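Local coordinates for gene 12 protein (Mycobacterium phage D29, PDB 3HC7) that acts as a phage endolysin, an esterase that splits mycolic acid from the arabinogalactan-peptidoglycan of the mycobacterial wall so that the host cell can lyse, at residues 36-44 / 55-63; 183-193 / 216-226. One frame throughout, in Å; residues are numbered along the deposited sequence.

Contact 1: residues 36-44 / 55-63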
# COMPACT_ATOMS: atom_id res chain seq x y z
N TRP A 36 -4.31 -18.81 -4.25
CA TRP A 36 -4.56 -17.38 -4.36
C TRP A 36 -5.88 -16.91 -3.77
O TRP A 36 -6.95 -17.40 -4.15
CB TRP A 36 -4.46 -16.96 -5.83
CG TRP A 36 -4.72 -15.51 -6.07
CD1 TRP A 36 -4.44 -14.47 -5.23
CD2 TRP A 36 -5.28 -14.93 -7.25
NE1 TRP A 36 -4.81 -13.28 -5.80
CE2 TRP A 36 -5.32 -13.53 -7.05
CE3 TRP A 36 -5.75 -15.45 -8.46
CZ2 TRP A 36 -5.83 -12.66 -8.01
CZ3 TRP A 36 -6.24 -14.58 -9.41
CH2 TRP A 36 -6.28 -13.20 -9.18
N GLN A 37 -5.80 -15.96 -2.84
CA GLN A 37 -6.98 -15.33 -2.25
C GLN A 37 -6.97 -13.82 -2.43
O GLN A 37 -6.43 -13.09 -1.60
CB GLN A 37 -7.06 -15.65 -0.76
CG GLN A 37 -8.27 -15.02 -0.08
CD GLN A 37 -9.57 -15.46 -0.73
OE1 GLN A 37 -9.91 -16.64 -0.72
NE2 GLN A 37 -10.28 -14.50 -1.32
N PRO A 38 -7.58 -13.34 -3.52
CA PRO A 38 -7.70 -11.90 -3.76
C PRO A 38 -8.56 -11.27 -2.67
O PRO A 38 -9.53 -11.89 -2.24
CB PRO A 38 -8.43 -11.82 -5.11
CG PRO A 38 -8.28 -13.15 -5.72
CD PRO A 38 -8.21 -14.13 -4.59
N ILE A 39 -8.21 -10.07 -2.24
CA ILE A 39 -8.96 -9.41 -1.17
C ILE A 39 -10.08 -8.51 -1.72
O ILE A 39 -9.82 -7.51 -2.39
CB ILE A 39 -8.02 -8.58 -0.26
CG1 ILE A 39 -6.96 -9.48 0.39
CG2 ILE A 39 -8.82 -7.83 0.80
CD1 ILE A 39 -7.53 -10.64 1.15
N GLY A 40 -11.32 -8.87 -1.42
CA GLY A 40 -12.47 -8.08 -1.83
C GLY A 40 -13.08 -7.29 -0.68
O GLY A 40 -12.42 -7.04 0.32
N ASN A 41 -14.35 -6.91 -0.82
CA ASN A 41 -15.00 -6.04 0.16
C ASN A 41 -14.16 -4.80 0.39
O ASN A 41 -14.03 -4.32 1.51
CB ASN A 41 -15.18 -6.77 1.49
CG ASN A 41 -16.12 -7.95 1.38
OD1 ASN A 41 -15.90 -8.99 2.00
ND2 ASN A 41 -17.17 -7.79 0.58
N TYR A 42 -13.60 -4.28 -0.69
CA TYR A 42 -12.56 -3.27 -0.61
C TYR A 42 -12.75 -2.32 -1.79
O TYR A 42 -12.49 -2.69 -2.93
CB TYR A 42 -11.20 -3.96 -0.65
CG TYR A 42 -10.04 -3.10 -1.04
CD1 TYR A 42 -9.70 -1.97 -0.31
CD2 TYR A 42 -9.25 -3.42 -2.14
CE1 TYR A 42 -8.62 -1.18 -0.67
CE2 TYR A 42 -8.17 -2.64 -2.51
CZ TYR A 42 -7.86 -1.52 -1.77
OH TYR A 42 -6.78 -0.74 -2.12
N PRO A 43 -13.24 -1.10 -1.52
CA PRO A 43 -13.65 -0.21 -2.61
C PRO A 43 -12.49 0.26 -3.48
O PRO A 43 -12.72 0.71 -4.60
CB PRO A 43 -14.27 0.99 -1.88
CG PRO A 43 -14.52 0.54 -0.49
CD PRO A 43 -13.48 -0.51 -0.20
N ALA A 44 -11.27 0.17 -2.97
CA ALA A 44 -10.09 0.74 -3.64
C ALA A 44 -10.34 2.19 -4.10
O ALA A 44 -9.93 2.57 -5.20
CB ALA A 44 -9.65 -0.13 -4.80
N LYS A 55 -11.47 -0.94 5.21
CA LYS A 55 -12.23 -2.11 4.73
C LYS A 55 -11.31 -3.20 4.19
O LYS A 55 -11.51 -4.38 4.46
CB LYS A 55 -13.22 -1.69 3.65
CG LYS A 55 -14.29 -0.74 4.16
CD LYS A 55 -15.00 -0.06 3.01
CE LYS A 55 -16.02 0.92 3.53
NZ LYS A 55 -17.10 0.21 4.26
N GLY A 56 -10.29 -2.79 3.43
CA GLY A 56 -9.33 -3.73 2.89
C GLY A 56 -8.56 -4.41 4.01
O GLY A 56 -8.30 -5.62 3.95
N VAL A 57 -8.19 -3.64 5.03
CA VAL A 57 -7.48 -4.20 6.18
C VAL A 57 -8.34 -5.25 6.88
O VAL A 57 -7.87 -6.34 7.17
CB VAL A 57 -7.04 -3.11 7.19
CG1 VAL A 57 -6.71 -3.71 8.57
CG2 VAL A 57 -5.84 -2.35 6.65
N ALA A 58 -9.59 -4.92 7.15
CA ALA A 58 -10.48 -5.85 7.82
C ALA A 58 -10.61 -7.14 7.01
O ALA A 58 -10.57 -8.24 7.57
CB ALA A 58 -11.84 -5.23 8.06
N GLU A 59 -10.75 -7.02 5.70
CA GLU A 59 -10.90 -8.21 4.87
C GLU A 59 -9.62 -9.04 4.80
O GLU A 59 -9.68 -10.27 4.77
CB GLU A 59 -11.38 -7.86 3.47
CG GLU A 59 -11.57 -9.09 2.57
CD GLU A 59 -12.78 -9.94 2.96
OE1 GLU A 59 -13.65 -9.44 3.72
OE2 GLU A 59 -12.86 -11.10 2.51
N LEU A 60 -8.47 -8.38 4.76
CA LEU A 60 -7.21 -9.10 4.68
C LEU A 60 -6.95 -9.89 5.96
O LEU A 60 -6.44 -11.01 5.93
CB LEU A 60 -6.05 -8.15 4.38
CG LEU A 60 -4.69 -8.85 4.38
CD1 LEU A 60 -4.70 -10.02 3.41
CD2 LEU A 60 -3.57 -7.88 4.06
N ILE A 61 -7.30 -9.30 7.10
CA ILE A 61 -7.12 -9.96 8.38
C ILE A 61 -8.03 -11.19 8.44
O ILE A 61 -7.58 -12.29 8.78
CB ILE A 61 -7.44 -9.02 9.54
CG1 ILE A 61 -6.36 -7.95 9.68
CG2 ILE A 61 -7.57 -9.81 10.84
CD1 ILE A 61 -6.78 -6.77 10.54
N LEU A 62 -9.30 -10.98 8.11
CA LEU A 62 -10.30 -12.04 8.09
C LEU A 62 -9.83 -13.24 7.26
O LEU A 62 -9.83 -14.37 7.74
CB LEU A 62 -11.62 -11.50 7.54
CG LEU A 62 -12.92 -12.30 7.72
CD1 LEU A 62 -14.09 -11.60 7.04
CD2 LEU A 62 -12.78 -13.70 7.18
N GLN A 63 -9.44 -12.98 6.02
CA GLN A 63 -9.05 -14.02 5.09
C GLN A 63 -7.81 -14.78 5.55
O GLN A 63 -7.74 -16.00 5.43
CB GLN A 63 -8.81 -13.43 3.70
CG GLN A 63 -10.08 -13.02 2.98
CD GLN A 63 -10.94 -14.22 2.61
OE1 GLN A 63 -12.15 -14.10 2.40
NE2 GLN A 63 -10.31 -15.39 2.54
O HOH W 1 -14.17 -5.11 4.76

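Contact 2: residues 183-193 / 216-226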
# COMPACT_ATOMS: atom_id res chain seq x y z
N ILE A 183 -0.54 18.30 3.03
CA ILE A 183 -1.91 18.29 2.54
C ILE A 183 -2.19 16.98 1.81
O ILE A 183 -3.27 16.40 1.91
CB ILE A 183 -2.21 19.54 1.69
CG1 ILE A 183 -2.27 20.76 2.62
CG2 ILE A 183 -3.51 19.36 0.94
CD1 ILE A 183 -2.86 21.97 1.99
N GLY A 184 -1.18 16.49 1.10
CA GLY A 184 -1.23 15.13 0.57
C GLY A 184 -1.53 14.08 1.63
O GLY A 184 -2.37 13.20 1.43
N ARG A 185 -0.83 14.16 2.77
CA ARG A 185 -1.11 13.20 3.85
C ARG A 185 -2.53 13.40 4.35
O ARG A 185 -3.23 12.44 4.64
CB ARG A 185 -0.14 13.36 5.02
CG ARG A 185 1.00 12.36 5.02
CD ARG A 185 1.72 12.33 6.35
NE ARG A 185 2.17 13.65 6.76
CZ ARG A 185 3.36 14.15 6.48
NH1 ARG A 185 4.23 13.45 5.77
NH2 ARG A 185 3.68 15.36 6.90
N ILE A 186 -2.96 14.65 4.45
CA ILE A 186 -4.32 14.91 4.91
C ILE A 186 -5.35 14.21 4.03
O ILE A 186 -6.26 13.54 4.53
CB ILE A 186 -4.58 16.42 4.97
CG1 ILE A 186 -3.94 16.98 6.24
CG2 ILE A 186 -6.08 16.71 4.94
CD1 ILE A 186 -3.87 18.48 6.29
N VAL A 187 -5.20 14.36 2.72
CA VAL A 187 -6.10 13.76 1.74
C VAL A 187 -6.16 12.23 1.89
O VAL A 187 -7.24 11.62 1.90
CB VAL A 187 -5.72 14.16 0.30
CG1 VAL A 187 -6.34 13.24 -0.71
CG2 VAL A 187 -6.15 15.57 0.04
N MET A 188 -5.00 11.62 2.03
CA MET A 188 -4.96 10.17 2.19
C MET A 188 -5.57 9.64 3.49
O MET A 188 -6.11 8.53 3.52
CB MET A 188 -3.53 9.67 2.03
CG MET A 188 -3.03 9.73 0.60
SD MET A 188 -1.31 9.23 0.51
CE MET A 188 -1.31 7.89 1.68
N LYS A 189 -5.51 10.43 4.57
CA LYS A 189 -6.04 9.98 5.87
C LYS A 189 -7.48 10.41 6.18
O LYS A 189 -8.08 9.94 7.15
CB LYS A 189 -5.13 10.50 7.00
CG LYS A 189 -3.71 9.97 6.92
CD LYS A 189 -2.75 10.89 7.66
CE LYS A 189 -3.10 11.01 9.14
NZ LYS A 189 -2.09 11.84 9.85
N ALA A 190 -8.03 11.31 5.38
CA ALA A 190 -9.31 11.93 5.70
C ALA A 190 -10.49 10.96 5.59
O ALA A 190 -10.47 10.05 4.76
CB ALA A 190 -9.55 13.14 4.80
N SER A 191 -11.52 11.18 6.40
CA SER A 191 -12.76 10.41 6.32
C SER A 191 -13.68 10.96 5.22
O SER A 191 -14.62 10.29 4.80
CB SER A 191 -13.49 10.46 7.66
OG SER A 191 -13.74 11.80 8.06
N GLY A 192 -13.38 12.17 4.78
CA GLY A 192 -14.19 12.91 3.80
C GLY A 192 -13.70 14.36 3.79
O GLY A 192 -12.82 14.71 4.58
N PHE A 193 -14.26 15.20 2.93
CA PHE A 193 -13.77 16.57 2.81
C PHE A 193 -14.31 17.44 3.95
O PHE A 193 -13.57 18.23 4.53
CB PHE A 193 -14.19 17.18 1.46
CG PHE A 193 -13.22 18.18 0.93
CD1 PHE A 193 -12.17 17.78 0.12
CD2 PHE A 193 -13.32 19.53 1.26
CE1 PHE A 193 -11.24 18.71 -0.37
CE2 PHE A 193 -12.41 20.45 0.78
CZ PHE A 193 -11.37 20.04 -0.03
N ILE A 216 -7.97 24.22 0.80
CA ILE A 216 -9.11 23.56 0.17
C ILE A 216 -8.83 23.34 -1.32
O ILE A 216 -9.02 22.24 -1.85
CB ILE A 216 -10.38 24.41 0.35
CG1 ILE A 216 -10.88 24.33 1.80
CG2 ILE A 216 -11.47 23.97 -0.61
CD1 ILE A 216 -11.95 25.35 2.12
N ALA A 217 -8.34 24.38 -1.97
CA ALA A 217 -8.01 24.31 -3.39
C ALA A 217 -6.96 23.24 -3.70
O ALA A 217 -7.13 22.46 -4.63
CB ALA A 217 -7.56 25.65 -3.89
N LEU A 218 -5.88 23.21 -2.93
CA LEU A 218 -4.83 22.22 -3.18
C LEU A 218 -5.32 20.80 -2.93
O LEU A 218 -5.03 19.88 -3.69
CB LEU A 218 -3.58 22.50 -2.35
CG LEU A 218 -2.46 21.45 -2.52
CD1 LEU A 218 -1.94 21.47 -3.94
CD2 LEU A 218 -1.33 21.70 -1.53
N ALA A 219 -6.05 20.61 -1.83
CA ALA A 219 -6.65 19.32 -1.55
C ALA A 219 -7.57 18.87 -2.70
O ALA A 219 -7.54 17.72 -3.11
CB ALA A 219 -7.42 19.36 -0.24
N GLY A 220 -8.39 19.79 -3.20
CA GLY A 220 -9.22 19.46 -4.35
C GLY A 220 -8.42 19.03 -5.57
O GLY A 220 -8.76 18.07 -6.25
N ALA A 221 -7.34 19.74 -5.84
CA ALA A 221 -6.53 19.45 -7.01
C ALA A 221 -5.82 18.12 -6.84
O ALA A 221 -5.66 17.36 -7.80
CB ALA A 221 -5.53 20.59 -7.28
N ILE A 222 -5.41 17.83 -5.62
CA ILE A 222 -4.75 16.56 -5.39
C ILE A 222 -5.77 15.44 -5.61
O ILE A 222 -5.47 14.44 -6.25
CB ILE A 222 -4.11 16.48 -3.99
CG1 ILE A 222 -2.90 17.41 -3.92
CG2 ILE A 222 -3.66 15.05 -3.69
CD1 ILE A 222 -2.45 17.71 -2.50
N ILE A 223 -6.99 15.64 -5.11
CA ILE A 223 -8.03 14.63 -5.28
C ILE A 223 -8.36 14.43 -6.77
O ILE A 223 -8.47 13.30 -7.23
CB ILE A 223 -9.29 14.96 -4.45
CG1 ILE A 223 -8.99 14.79 -2.96
CG2 ILE A 223 -10.46 14.05 -4.85
CD1 ILE A 223 -9.96 15.50 -2.04
N ASP A 224 -8.47 15.52 -7.51
CA ASP A 224 -8.69 15.43 -8.96
C ASP A 224 -7.58 14.63 -9.65
O ASP A 224 -7.85 13.88 -10.58
CB ASP A 224 -8.82 16.82 -9.59
CG ASP A 224 -10.15 17.49 -9.26
OD1 ASP A 224 -11.14 16.77 -9.04
OD2 ASP A 224 -10.20 18.74 -9.23
N ALA A 225 -6.34 14.78 -9.20
CA ALA A 225 -5.24 14.04 -9.80
C ALA A 225 -5.24 12.56 -9.41
O ALA A 225 -5.01 11.69 -10.25
CB ALA A 225 -3.90 14.68 -9.45
N LEU A 226 -5.48 12.27 -8.13
CA LEU A 226 -5.55 10.89 -7.68
C LEU A 226 -6.64 10.15 -8.45
O LEU A 226 -6.48 8.99 -8.82
CB LEU A 226 -5.83 10.81 -6.18
CG LEU A 226 -4.68 11.20 -5.25
CD1 LEU A 226 -5.18 11.38 -3.83
CD2 LEU A 226 -3.57 10.17 -5.30

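Contact 1: residues 36-44 / 55-63
A water bridges N41 and K55, donating to K55 O at 2.8 Å and, weakly, to N41 O at 3.3 Å; it loosely links the turn after strand 35-38 to a carbonyl of helix 50-70. Beside it the aliphatic part of K55 lies across the ring of P43, with K55 CD 3.6 Å from P43 CD, before the chain leads its ammonium away. I39 is the main apolar plug. Its CD1 meets L60 CD1 at 3.7 Å, while CG2, on the other branch, slides past the E59 stem, 3.5 Å from E59 CG. That stem leaves with CG anti to the backbone N (chi1 -179°), then bends at chi2, which brings CG close to G40 O and sends the carboxylate toward N41. Farther along, the amides of Q37 and Q63 stack with planes 26° apart. Q37 is steadied by its own NE2, which donates to P38 O at 2.9 Å. G56, without a side chain, lets the Y42 ring come close, Y42 CD1 standing 3.7 Å from G56 CA. Y42 OH in turn bonds H10 O, and its side chain lies about 6 Å from that of active-site S82. Helix 50-70 thus covers the edge strand 35-38 within the crossover that leads past strand 5-9 to strand 76-81; L60 also touches F7 of strand 5-9 and V91 of helix 83-96.

Contact 2: residues 183-193 / 216-226
Helices 183-189 and 216-226 cross at -63° with their axes 9.6 Å apart at closest approach, the CA atoms coming nearest where I183 faces A219. V187 is the knob of this interface, seated in a hole made by A219, I222, I223 and L226. Its two methyls divide the work: CG1, trans to the backbone N (chi1 163°), lies 3.8 Å from I223 CG1 and meets L226 CD1 tip to tip, whereas CG2 turns to the A219 methyl, 4.0 Å from A219 CB. One turn earlier, I183 lies against one side of the other helix, its CD1 3.8 Å from L218 CD2 and its CG2 against I222 CD1. The same I222 CD1 also comes near the backbone N of G184. These helices belong to an all-helical excursion from the α/β-hydrolase core, lying in sequence between D166, assigned to the active site, and H240, whose catalytic role is established. Helix 200-207, in the connection between the two segments, covers I183 through L204. Past the end of helix 183-189 the chain turns back and F193 lays its ring alongside the first two turns of 216-226, from I216 to I223. I223 CD1 lies in the ring plane at its edge, 3.8 Å from F193 CE1, and so does I216 O, 3.7 Å from F193 CZ. The A219 methyl, 3.9 Å from F193 CE1 and oblique to the ring, also touches V187 CG2.

In the fold
Contact 1 and contact 2 bury almost the same area, yet they join different kinds of elements. Residues 36-44 and 55-63 press an edge strand and its turn against a helix flanking the parallel sheet, whereas 183-193 and 216-226 pair two helices and a loop in a peripheral helical region. Their centres lie 24 Å apart and they do not touch; neither is fully buried. Contact 1 mixes aliphatic packing with amides, a carboxylate and a bridging water, with N41, P43 and K55 exposed to solvent. Contact 2 is almost wholly apolar, built of branched side chains and one aromatic edge. The side chain of L226 lies about 8 Å from those of S82 and D166, that of Y42 nearer S82.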